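Long-range contacts in Alp7A (Bacillus subtilis, PDB 5EC0), which binds adenine nucleotide as a bacterial actin-like protein and probably polymerises into filaments that segregate plasmid DNA: residues 7-12 against 126-131; 88-93 against 131-136; 122-127 against 176-181; 182-187 against 363-368. One frame throughout, in Å; residues are numbered along the deposited sequence.

Contact 1: residues 7-12 against 126-131. With ADP (adenosine-5'-diphosphate), chain D.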
# COMPACT_ATOMS: atom_id res chain seq x y z
N ASN A 7 -7.09 3.76 8.55
CA ASN A 7 -7.10 3.28 7.18
C ASN A 7 -5.83 2.51 6.86
O ASN A 7 -4.73 2.99 7.10
CB ASN A 7 -7.25 4.47 6.23
CG ASN A 7 -8.58 5.18 6.41
OD1 ASN A 7 -9.66 4.56 6.37
ND2 ASN A 7 -8.53 6.48 6.63
N VAL A 8 -5.98 1.31 6.32
CA VAL A 8 -4.83 0.41 6.17
C VAL A 8 -4.75 -0.10 4.75
O VAL A 8 -5.76 -0.54 4.19
CB VAL A 8 -4.93 -0.79 7.15
CG1 VAL A 8 -3.88 -1.80 6.86
CG2 VAL A 8 -4.80 -0.30 8.60
N ASP A 9 -3.55 0.01 4.17
CA ASP A 9 -3.19 -0.60 2.90
C ASP A 9 -2.26 -1.78 3.22
O ASP A 9 -1.10 -1.56 3.58
CB ASP A 9 -2.49 0.42 2.00
CG ASP A 9 -2.24 -0.09 0.57
OD1 ASP A 9 -2.17 -1.32 0.35
OD2 ASP A 9 -2.11 0.76 -0.34
N PHE A 10 -2.76 -3.01 3.16
CA PHE A 10 -1.89 -4.17 3.32
C PHE A 10 -1.17 -4.47 2.01
O PHE A 10 -1.58 -5.36 1.25
CB PHE A 10 -2.68 -5.41 3.78
CG PHE A 10 -3.31 -5.28 5.13
CD1 PHE A 10 -2.52 -5.29 6.28
CD2 PHE A 10 -4.69 -5.19 5.27
CE1 PHE A 10 -3.09 -5.19 7.53
CE2 PHE A 10 -5.27 -5.08 6.52
CZ PHE A 10 -4.47 -5.08 7.65
N GLY A 11 -0.12 -3.72 1.70
CA GLY A 11 0.61 -3.93 0.47
C GLY A 11 1.44 -5.20 0.51
O GLY A 11 1.58 -5.83 1.55
N ASN A 12 2.00 -5.57 -0.64
CA ASN A 12 2.90 -6.71 -0.71
C ASN A 12 4.30 -6.30 -0.25
O ASN A 12 5.07 -7.12 0.24
CB ASN A 12 2.96 -7.28 -2.13
CG ASN A 12 1.58 -7.54 -2.72
OD1 ASN A 12 0.69 -8.08 -2.06
ND2 ASN A 12 1.40 -7.16 -3.98
N GLN A 126 -10.77 0.91 8.28
CA GLN A 126 -11.01 0.70 6.88
C GLN A 126 -9.75 0.12 6.23
O GLN A 126 -8.62 0.57 6.48
CB GLN A 126 -11.42 2.02 6.22
CG GLN A 126 -12.28 1.89 5.02
CD GLN A 126 -12.73 3.22 4.45
OE1 GLN A 126 -13.73 3.29 3.74
NE2 GLN A 126 -11.97 4.29 4.73
N THR A 127 -9.96 -0.91 5.43
CA THR A 127 -8.89 -1.45 4.60
C THR A 127 -9.48 -1.79 3.23
O THR A 127 -10.51 -1.21 2.82
CB THR A 127 -8.20 -2.68 5.28
OG1 THR A 127 -7.07 -3.08 4.50
CG2 THR A 127 -9.16 -3.87 5.48
N MET A 128 -8.84 -2.68 2.48
CA MET A 128 -9.30 -2.99 1.13
C MET A 128 -8.72 -4.33 0.69
O MET A 128 -7.85 -4.87 1.36
CB MET A 128 -8.91 -1.86 0.15
CG MET A 128 -7.53 -1.28 0.42
SD MET A 128 -7.08 0.20 -0.51
CE MET A 128 -5.58 0.64 0.34
N LEU A 129 -9.21 -4.85 -0.43
CA LEU A 129 -8.71 -6.11 -0.99
C LEU A 129 -8.21 -5.94 -2.43
O LEU A 129 -8.80 -5.20 -3.20
CB LEU A 129 -9.79 -7.19 -0.96
CG LEU A 129 -10.10 -7.83 0.39
CD1 LEU A 129 -11.14 -8.91 0.19
CD2 LEU A 129 -8.83 -8.39 1.01
N PRO A 130 -7.14 -6.65 -2.78
CA PRO A 130 -6.61 -6.61 -4.16
C PRO A 130 -7.55 -7.28 -5.17
O PRO A 130 -8.25 -8.24 -4.84
CB PRO A 130 -5.28 -7.38 -4.06
CG PRO A 130 -5.46 -8.33 -2.88
CD PRO A 130 -6.40 -7.59 -1.91
N ILE A 131 -7.55 -6.77 -6.39
CA ILE A 131 -8.44 -7.27 -7.43
C ILE A 131 -8.16 -8.73 -7.76
O ILE A 131 -9.09 -9.50 -8.05
CB ILE A 131 -8.35 -6.38 -8.70
CG1 ILE A 131 -8.94 -5.00 -8.38
CG2 ILE A 131 -9.11 -6.99 -9.89
CD1 ILE A 131 -8.70 -3.97 -9.45
PB ADP D . 3.10 -3.81 -3.90
O1B ADP D . 2.15 -3.54 -2.73
O2B ADP D . 2.65 -4.89 -4.87
O3B ADP D . 4.56 -3.96 -3.55
PA ADP D . 3.37 -0.95 -4.22
O1A ADP D . 3.54 -0.93 -2.72
O2A ADP D . 2.43 0.04 -4.89
O3A ADP D . 3.03 -2.44 -4.76
O5' ADP D . 4.80 -0.78 -4.91
C5' ADP D . 6.01 -1.16 -4.26
C4' ADP D . 7.09 -0.49 -5.07
O4' ADP D . 7.09 0.90 -4.76
C3' ADP D . 8.50 -0.97 -4.77
O3' ADP D . 8.92 -1.93 -5.73
C2' ADP D . 9.35 0.28 -4.89
O2' ADP D . 10.15 0.15 -6.06
C1' ADP D . 8.37 1.43 -5.06
N9 ADP D . 8.62 2.59 -4.18
C8 ADP D . 8.63 3.87 -4.63
N7 ADP D . 8.87 4.74 -3.62
C5 ADP D . 9.01 4.01 -2.50
C6 ADP D . 9.28 4.36 -1.09
N6 ADP D . 9.44 5.66 -0.73
N1 ADP D . 9.35 3.34 -0.21
C2 ADP D . 9.19 2.05 -0.60
N3 ADP D . 8.94 1.66 -1.87
C4 ADP D . 8.84 2.59 -2.86
O HOH W 1 -5.03 -3.56 1.35
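Strands 7-10 and 126-129 run parallel, their axes 4.7 Å apart and turned by 27°, with Asn7 bridged to Gln126. The backbone bond of this pairing runs from Val8 N to Gln126 O (2.7 Å). One residue on, a side chain takes over: Thr127 OG1, anti to its own backbone N (chi1 -174°), donates to Val8 O at 2.9 Å from well above the carbonyl plane. The same hydroxyl oxygen sits 3.3 Å from Phe10 CD2. Asn7 and Gln126 lie side by side and point the same way, their amide planes 42° apart. Gln126 NE2 gives a fairly straight bond of 2.8 Å to Asn7 OD1, in the plane of its own amide but above that of Asn7, while Gln126 OE1 turns to Arg178. Replacing Gln126 by a leucine would probably leave the buried Asn7 OD1 without this donor and the Arg178 guanidinium without its acceptor. Farther along, the extended Met128 chain brings CE to 3.4 Å from Asp9 CG, and a water joins Phe10 N to Met128 O where the strands part. Beyond Gly11, Asn12 holds the beta-phosphate of ADP, its N bonding O1B and its ND2 bonding O2B. Helix 364-386 packs on the face carrying Asn7, Asp9, Gln126 and Met128, helix 140-149 lies against Phe10 and Thr127 on the other, and strand 14-19 flanks 7-10.

Contact 2: residues 88-93 against 131-136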
# COMPACT_ATOMS: atom_id res chain seq x y z
N LEU A 88 2.10 -14.02 -2.81
CA LEU A 88 0.81 -13.34 -2.65
C LEU A 88 -0.12 -14.15 -1.76
O LEU A 88 -0.76 -15.10 -2.22
CB LEU A 88 0.15 -13.11 -4.02
CG LEU A 88 0.83 -12.22 -5.07
CD1 LEU A 88 0.20 -12.47 -6.46
CD2 LEU A 88 0.76 -10.74 -4.69
N HIS A 89 -0.21 -13.80 -0.49
CA HIS A 89 -1.04 -14.55 0.45
C HIS A 89 -2.50 -14.09 0.42
O HIS A 89 -2.79 -12.92 0.15
CB HIS A 89 -0.47 -14.47 1.87
CG HIS A 89 -0.36 -13.07 2.40
ND1 HIS A 89 0.63 -12.20 2.01
CD2 HIS A 89 -1.13 -12.39 3.29
CE1 HIS A 89 0.47 -11.04 2.63
NE2 HIS A 89 -0.59 -11.14 3.42
N ASN A 90 -3.41 -15.03 0.69
CA ASN A 90 -4.83 -14.72 0.80
C ASN A 90 -5.04 -13.77 1.99
O ASN A 90 -4.90 -14.17 3.15
CB ASN A 90 -5.65 -16.00 0.96
CG ASN A 90 -7.15 -15.76 0.89
OD1 ASN A 90 -7.65 -14.75 1.38
ND2 ASN A 90 -7.88 -16.70 0.28
N LYS A 91 -5.38 -12.52 1.69
CA LYS A 91 -5.40 -11.48 2.70
C LYS A 91 -6.45 -11.74 3.79
O LYS A 91 -6.33 -11.24 4.91
CB LYS A 91 -5.66 -10.12 2.05
CG LYS A 91 -4.64 -9.73 0.98
CD LYS A 91 -3.33 -9.27 1.61
CE LYS A 91 -2.37 -8.72 0.57
NZ LYS A 91 -1.01 -8.50 1.14
N VAL A 92 -7.47 -12.53 3.44
CA VAL A 92 -8.58 -12.78 4.35
C VAL A 92 -8.28 -13.90 5.33
O VAL A 92 -8.49 -13.75 6.53
CB VAL A 92 -9.88 -13.13 3.58
CG1 VAL A 92 -11.01 -13.43 4.54
CG2 VAL A 92 -10.26 -11.99 2.65
N GLU A 93 -7.76 -15.02 4.83
CA GLU A 93 -7.58 -16.20 5.67
C GLU A 93 -6.20 -16.29 6.33
O GLU A 93 -6.00 -17.06 7.27
CB GLU A 93 -7.87 -17.45 4.84
CG GLU A 93 -9.31 -17.49 4.34
CD GLU A 93 -9.54 -18.58 3.32
OE1 GLU A 93 -8.56 -18.96 2.65
OE2 GLU A 93 -10.69 -19.05 3.19
N ILE A 131 -7.55 -6.77 -6.39
CA ILE A 131 -8.44 -7.27 -7.43
C ILE A 131 -8.16 -8.73 -7.76
O ILE A 131 -9.09 -9.50 -8.05
CB ILE A 131 -8.35 -6.38 -8.70
CG1 ILE A 131 -8.94 -5.00 -8.38
CG2 ILE A 131 -9.11 -6.99 -9.89
CD1 ILE A 131 -8.70 -3.97 -9.45
N TRP A 132 -6.90 -9.14 -7.69
CA TRP A 132 -6.58 -10.51 -8.06
C TRP A 132 -7.24 -11.48 -7.07
O TRP A 132 -7.61 -12.59 -7.43
CB TRP A 132 -5.06 -10.75 -8.11
CG TRP A 132 -4.35 -10.68 -6.77
CD1 TRP A 132 -3.62 -9.63 -6.27
CD2 TRP A 132 -4.29 -11.72 -5.76
NE1 TRP A 132 -3.12 -9.95 -5.03
CE2 TRP A 132 -3.52 -11.21 -4.70
CE3 TRP A 132 -4.82 -13.01 -5.67
CZ2 TRP A 132 -3.26 -11.96 -3.54
CZ3 TRP A 132 -4.57 -13.75 -4.51
CH2 TRP A 132 -3.79 -13.22 -3.47
N LEU A 133 -7.39 -11.04 -5.82
CA LEU A 133 -8.09 -11.86 -4.84
C LEU A 133 -9.62 -11.81 -5.02
O LEU A 133 -10.28 -12.83 -4.97
CB LEU A 133 -7.69 -11.43 -3.43
CG LEU A 133 -8.22 -12.31 -2.30
CD1 LEU A 133 -8.00 -13.79 -2.62
CD2 LEU A 133 -7.52 -11.96 -1.02
N LEU A 134 -10.18 -10.62 -5.24
CA LEU A 134 -11.63 -10.48 -5.43
C LEU A 134 -12.17 -11.23 -6.66
O LEU A 134 -13.25 -11.82 -6.61
CB LEU A 134 -12.01 -9.00 -5.52
CG LEU A 134 -11.84 -8.27 -4.18
CD1 LEU A 134 -11.79 -6.76 -4.35
CD2 LEU A 134 -12.93 -8.66 -3.17
N LYS A 135 -11.43 -11.20 -7.76
CA LYS A 135 -11.88 -11.79 -9.02
C LYS A 135 -12.03 -13.31 -8.97
O LYS A 135 -12.66 -13.90 -9.83
CB LYS A 135 -10.92 -11.43 -10.15
CG LYS A 135 -11.01 -9.99 -10.58
CD LYS A 135 -12.14 -9.76 -11.55
CE LYS A 135 -11.74 -10.13 -12.96
NZ LYS A 135 -12.73 -9.58 -13.94
N LYS A 136 -11.44 -13.95 -7.96
CA LYS A 136 -11.58 -15.39 -7.80
C LYS A 136 -12.99 -15.79 -7.37
O LYS A 136 -13.37 -16.94 -7.51
CB LYS A 136 -10.56 -15.90 -6.79
CG LYS A 136 -9.14 -15.88 -7.33
CD LYS A 136 -8.14 -16.16 -6.23
CE LYS A 136 -7.03 -17.05 -6.75
NZ LYS A 136 -6.59 -16.64 -8.12
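Asn90 OD1, which lies 3.7 Å from Leu133 CD2 across the contact, is gripped from its own segment by two backbone amides. Val92 N reaches it at 3.0 Å, in the carbonyl plane, to make an Asx turn; Glu93 N adds a weak, longer bond. Across the contact, Leu133 and Trp132 pack by van der Waals touch against the loop, partly against its polar atoms. Leu133 CD2 pushes into the bend of the loop, 3.5 Å from Lys91 N and 4.0 Å from Lys91 CB, while CD1 lies over a face of the Asn90 amide; the leucine and asparagine side chains meet at about a right angle. Trp132 carries the other half. Its CG stands between the backbone N and the carbonyl carbon (chi1 68°), which swings the indole across to residues 88 and 89. Leu88 CB touches CZ2 at 3.6 Å, Leu88 CD1 lies over one face toward the rim, and Leu133 CB lies over the opposite face, so two leucines bracket the ring. At the edge, near the ring plane, His89 O approaches CH2 at 3.8 Å. The Lys91 chain bends at chi2 and runs away from Leu133, carrying NZ to Phe10 O beside Asn12. The loop before helix 95-112 is thus laid against the short helix that follows strand 119-129, at the border of the nucleotide cleft of this actin-like fold: Leu88 comes within about 6 Å of ADP, side chain to ligand, and also touches Asn12, which binds it.

Contact 3: residues 122-127 against 176-181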
# COMPACT_ATOMS: atom_id res chain seq x y z
N ILE A 122 -11.23 2.12 18.31
CA ILE A 122 -11.20 2.64 16.95
C ILE A 122 -12.63 2.75 16.42
O ILE A 122 -13.34 1.74 16.30
CB ILE A 122 -10.37 1.73 16.00
CG1 ILE A 122 -8.92 1.64 16.47
CG2 ILE A 122 -10.45 2.23 14.56
CD1 ILE A 122 -8.18 0.45 15.89
N GLU A 123 -13.07 3.97 16.12
CA GLU A 123 -14.46 4.19 15.70
C GLU A 123 -14.71 3.60 14.32
O GLU A 123 -15.72 2.96 14.09
CB GLU A 123 -14.81 5.67 15.70
CG GLU A 123 -14.71 6.31 17.07
CD GLU A 123 -15.20 7.74 17.09
OE1 GLU A 123 -16.03 8.10 16.23
OE2 GLU A 123 -14.75 8.51 17.96
N TYR A 124 -13.75 3.81 13.42
CA TYR A 124 -13.91 3.43 12.03
C TYR A 124 -12.60 2.89 11.45
O TYR A 124 -11.65 3.65 11.25
CB TYR A 124 -14.42 4.62 11.22
CG TYR A 124 -14.93 4.25 9.85
CD1 TYR A 124 -16.07 3.45 9.71
CD2 TYR A 124 -14.31 4.72 8.69
CE1 TYR A 124 -16.57 3.11 8.46
CE2 TYR A 124 -14.80 4.38 7.42
CZ TYR A 124 -15.93 3.57 7.32
OH TYR A 124 -16.42 3.24 6.08
N PHE A 125 -12.55 1.58 11.23
CA PHE A 125 -11.41 0.93 10.61
C PHE A 125 -11.74 0.67 9.16
O PHE A 125 -12.86 0.24 8.83
CB PHE A 125 -11.07 -0.40 11.32
CG PHE A 125 -9.95 -1.20 10.66
CD1 PHE A 125 -10.22 -2.11 9.65
CD2 PHE A 125 -8.63 -1.05 11.09
CE1 PHE A 125 -9.20 -2.84 9.06
CE2 PHE A 125 -7.61 -1.78 10.51
CZ PHE A 125 -7.88 -2.67 9.50
N GLN A 126 -10.77 0.91 8.28
CA GLN A 126 -11.01 0.70 6.88
C GLN A 126 -9.75 0.12 6.23
O GLN A 126 -8.62 0.57 6.48
CB GLN A 126 -11.42 2.02 6.22
CG GLN A 126 -12.28 1.89 5.02
CD GLN A 126 -12.73 3.22 4.45
OE1 GLN A 126 -13.73 3.29 3.74
NE2 GLN A 126 -11.97 4.29 4.73
N THR A 127 -9.96 -0.91 5.43
CA THR A 127 -8.89 -1.45 4.60
C THR A 127 -9.48 -1.79 3.23
O THR A 127 -10.51 -1.21 2.82
CB THR A 127 -8.20 -2.68 5.28
OG1 THR A 127 -7.07 -3.08 4.50
CG2 THR A 127 -9.16 -3.87 5.48
N ALA A 176 -14.92 -1.47 7.54
CA ALA A 176 -15.32 -1.65 6.15
C ALA A 176 -14.12 -2.01 5.27
O ALA A 176 -12.97 -1.70 5.59
CB ALA A 176 -16.03 -0.40 5.62
N CYS A 177 -14.40 -2.69 4.16
CA CYS A 177 -13.35 -3.11 3.24
C CYS A 177 -13.71 -2.68 1.81
O CYS A 177 -14.77 -3.06 1.32
CB CYS A 177 -13.15 -4.61 3.31
SG CYS A 177 -11.84 -5.18 2.23
N ARG A 178 -12.85 -1.89 1.19
CA ARG A 178 -13.07 -1.37 -0.16
C ARG A 178 -12.30 -2.20 -1.19
O ARG A 178 -11.74 -3.24 -0.86
CB ARG A 178 -12.64 0.10 -0.25
CG ARG A 178 -13.22 0.99 0.83
CD ARG A 178 -14.76 0.94 0.92
NE ARG A 178 -15.18 1.81 2.01
CZ ARG A 178 -16.39 2.34 2.16
NH1 ARG A 178 -17.34 2.08 1.29
NH2 ARG A 178 -16.63 3.13 3.20
N ILE A 179 -12.29 -1.75 -2.44
CA ILE A 179 -11.56 -2.45 -3.50
C ILE A 179 -10.32 -1.67 -3.87
O ILE A 179 -10.42 -0.51 -4.32
CB ILE A 179 -12.43 -2.62 -4.79
CG1 ILE A 179 -13.75 -3.32 -4.46
CG2 ILE A 179 -11.67 -3.42 -5.86
CD1 ILE A 179 -14.83 -3.12 -5.53
N GLU A 180 -9.15 -2.29 -3.67
CA GLU A 180 -7.88 -1.71 -4.12
C GLU A 180 -7.94 -1.25 -5.58
O GLU A 180 -8.66 -1.84 -6.39
CB GLU A 180 -6.72 -2.71 -3.97
CG GLU A 180 -5.96 -2.60 -2.68
CD GLU A 180 -4.80 -3.58 -2.59
OE1 GLU A 180 -3.98 -3.64 -3.52
OE2 GLU A 180 -4.73 -4.30 -1.57
N SER A 181 -7.19 -0.19 -5.88
CA SER A 181 -7.07 0.40 -7.23
C SER A 181 -8.31 1.20 -7.61
O SER A 181 -8.21 2.35 -8.04
CB SER A 181 -6.78 -0.69 -8.28
OG SER A 181 -5.80 -1.59 -7.80
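Side by side and parallel, strands 124-127 and 176-179 are neighbours in the mixed sheet of the actin-like ATPase fold, with axes 4.9 Å apart. Gln126 is bridged to Ala176 and Thr127 to Cys177. Three backbone bonds stitch them: Ala176 N to Phe125 O, Thr127 N to Ala176 O, and Arg178 N to Thr127 O, the last at 2.9 Å and nearly straight at the hydrogen (171°). On the face carrying Gln126 and Ala176, the guanidinium of Arg178 supplies the side-chain bonds. It takes Gln126 OE1 side-on with two nitrogens, NE at 2.7 Å and NH2 at 3.0 Å, and the oxygen lies near the guanidinium plane although the amide is turned 63° from it. CG beside the backbone N (chi1 -51°) and a bend at chi2 fold the arginine back over the neighbouring strand to reach this oxygen. Swapping Arg178 for a methionine would probably leave Gln126 OE1 without both donors and its amide freer to turn. Farther out, helix 364-386 backs both side chains, with Leu372 and Ser373 touching the glutamine and Leu369 packing on the arginine. On the other face, Thr127 CG2 and Cys177 SG stand 4.4 Å apart beneath Met147 of helix 140-149, and Phe125 stacks on Phe151. Tyr124 reaches along the sheet past Ala176, its OH 3.7 Å from Ala176 CB and in a weak, bent bond of 2.9 Å with Arg178 NH2, which arrives at the ring's edge.

Contact 4: residues 182-187 against 363-368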
# COMPACT_ATOMS: atom_id res chain seq x y z
N GLU A 182 -9.49 0.59 -7.49
CA GLU A 182 -10.72 1.31 -7.74
C GLU A 182 -10.91 2.41 -6.71
O GLU A 182 -11.24 3.54 -7.09
CB GLU A 182 -11.94 0.37 -7.73
CG GLU A 182 -13.29 1.04 -8.03
CD GLU A 182 -13.95 1.63 -6.79
OE1 GLU A 182 -13.61 1.21 -5.67
OE2 GLU A 182 -14.82 2.51 -6.94
N VAL A 183 -10.68 2.12 -5.43
CA VAL A 183 -10.96 3.10 -4.36
C VAL A 183 -10.08 4.36 -4.48
O VAL A 183 -10.43 5.43 -3.99
CB VAL A 183 -10.78 2.48 -2.93
CG1 VAL A 183 -9.31 2.28 -2.58
CG2 VAL A 183 -11.45 3.36 -1.87
N ALA A 184 -8.95 4.22 -5.16
CA ALA A 184 -8.03 5.34 -5.32
C ALA A 184 -8.67 6.49 -6.08
O ALA A 184 -8.17 7.62 -6.03
CB ALA A 184 -6.76 4.88 -6.04
N ARG A 185 -9.76 6.23 -6.79
CA ARG A 185 -10.37 7.28 -7.59
C ARG A 185 -10.87 8.37 -6.65
O ARG A 185 -10.97 9.51 -7.06
CB ARG A 185 -11.49 6.75 -8.50
CG ARG A 185 -12.78 6.34 -7.76
CD ARG A 185 -13.70 5.45 -8.58
NE ARG A 185 -14.81 5.00 -7.75
CZ ARG A 185 -15.99 5.61 -7.63
NH1 ARG A 185 -16.27 6.72 -8.31
NH2 ARG A 185 -16.91 5.10 -6.81
N TRP A 186 -11.13 8.04 -5.38
CA TRP A 186 -11.62 9.06 -4.47
C TRP A 186 -10.53 10.07 -4.11
O TRP A 186 -10.83 11.23 -3.80
CB TRP A 186 -12.23 8.43 -3.22
CG TRP A 186 -13.55 7.83 -3.56
CD1 TRP A 186 -13.84 6.50 -3.72
CD2 TRP A 186 -14.77 8.54 -3.88
NE1 TRP A 186 -15.15 6.34 -4.09
CE2 TRP A 186 -15.74 7.57 -4.19
CE3 TRP A 186 -15.11 9.90 -3.91
CZ2 TRP A 186 -17.07 7.92 -4.52
CZ3 TRP A 186 -16.43 10.25 -4.24
CH2 TRP A 186 -17.39 9.26 -4.55
N ALA A 187 -9.26 9.66 -4.19
CA ALA A 187 -8.16 10.58 -3.91
C ALA A 187 -7.95 11.55 -5.08
O ALA A 187 -7.36 12.60 -4.90
CB ALA A 187 -6.86 9.81 -3.60
N LEU A 363 0.78 6.35 -2.62
CA LEU A 363 -0.17 6.43 -1.51
C LEU A 363 -1.62 6.62 -1.94
O LEU A 363 -2.50 6.78 -1.08
CB LEU A 363 0.22 7.55 -0.56
CG LEU A 363 1.58 7.44 0.14
CD1 LEU A 363 1.73 8.49 1.25
CD2 LEU A 363 1.82 6.04 0.67
N LEU A 364 -1.89 6.57 -3.24
CA LEU A 364 -3.22 6.94 -3.76
C LEU A 364 -4.36 6.06 -3.21
O LEU A 364 -5.42 6.58 -2.82
CB LEU A 364 -3.22 6.90 -5.30
CG LEU A 364 -4.24 7.83 -5.97
CD1 LEU A 364 -3.88 9.29 -5.69
CD2 LEU A 364 -4.34 7.58 -7.48
N ASN A 365 -4.16 4.75 -3.18
CA ASN A 365 -5.17 3.85 -2.60
C ASN A 365 -5.50 4.24 -1.14
O ASN A 365 -6.67 4.44 -0.78
CB ASN A 365 -4.70 2.38 -2.65
CG ASN A 365 -4.93 1.73 -4.02
OD1 ASN A 365 -5.94 1.97 -4.68
ND2 ASN A 365 -3.97 0.91 -4.45
N LEU A 366 -4.45 4.37 -0.32
CA LEU A 366 -4.58 4.80 1.08
C LEU A 366 -5.34 6.12 1.21
O LEU A 366 -6.20 6.28 2.07
CB LEU A 366 -3.20 4.94 1.71
CG LEU A 366 -3.11 5.26 3.20
CD1 LEU A 366 -4.01 4.35 3.98
CD2 LEU A 366 -1.65 5.12 3.68
N TYR A 367 -4.99 7.05 0.34
CA TYR A 367 -5.58 8.38 0.33
C TYR A 367 -7.06 8.32 -0.06
O TYR A 367 -7.87 9.10 0.44
CB TYR A 367 -4.82 9.29 -0.64
CG TYR A 367 -3.58 9.90 -0.03
CD1 TYR A 367 -3.14 9.51 1.24
CD2 TYR A 367 -2.86 10.89 -0.69
CE1 TYR A 367 -2.02 10.07 1.81
CE2 TYR A 367 -1.74 11.48 -0.11
CZ TYR A 367 -1.33 11.06 1.13
OH TYR A 367 -0.22 11.63 1.71
N GLY A 368 -7.38 7.37 -0.93
CA GLY A 368 -8.76 7.12 -1.31
C GLY A 368 -9.54 6.62 -0.12
O GLY A 368 -10.67 7.04 0.11
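Small residues let the two backbones meet closely here, with Ala184 CA 4.2 Å from Asn365 CA and Ala187 CA 4.4 Å from Gly368 CA. Among the apolar contacts, the methyl of Ala187 is central: its CB lies 3.6 Å from Tyr367 CB, 3.7 Å from Leu364 CD1 and beside Leu364 O. Leu364, its CG swung away from the backbone N (chi1 -153°), leans its branch over Ala184, so that CG and CD2 both touch the Ala184 methyl. Other carbons rest on polar atoms. Val183 reaches across obliquely, CG1 against the carbonyl and amide oxygens of Asn365 and CG2 toward the Gly368 carbonyl. Gly368 CA makes a CA-H...O approach to Val183 O (3.6 Å), and this closeness leaves no room for a beta carbon on Gly368. Asn365 OD1 lies 3.3 Å from Ala184 CB, but its bond is to Ser181 N just before the segment, while ND2 goes to Asp212. The one salt bridge lies within 182-187, where Arg185 NE meets Glu182 OE2 at 2.6 Å from above the carboxylate plane and spans the type I turn from Glu182 to Arg185. The start of helix 364-386 is thereby packed against the turn leading from strand 166-179 into helix 185-189. Strand 322-327 lines Leu364, Ala184 and Asn365 through Phe327, and strand 14-19 lies against Leu366 and Tyr367.

Contacts 1 and 3 lie in one sheet, 8 Å apart between centres, and share strand 119-129, which has strand 2-10 on one flank and 166-179 on the other. That strand runs on into helix 131-134, which holds the second half of contact 2, its centre 11 Å from that of contact 1. Strand 166-179 likewise leads to the turn of contact 4, 11 Å from contact 3 between centres. Contacts 2 and 4 are farthest apart, at 19 Å. Along the chain, contact 2 interlocks with contacts 1 and 3, whereas contact 4 opens after the other three close. Together they connect the sheet, the nucleotide cleft and C-terminal helix 364-386.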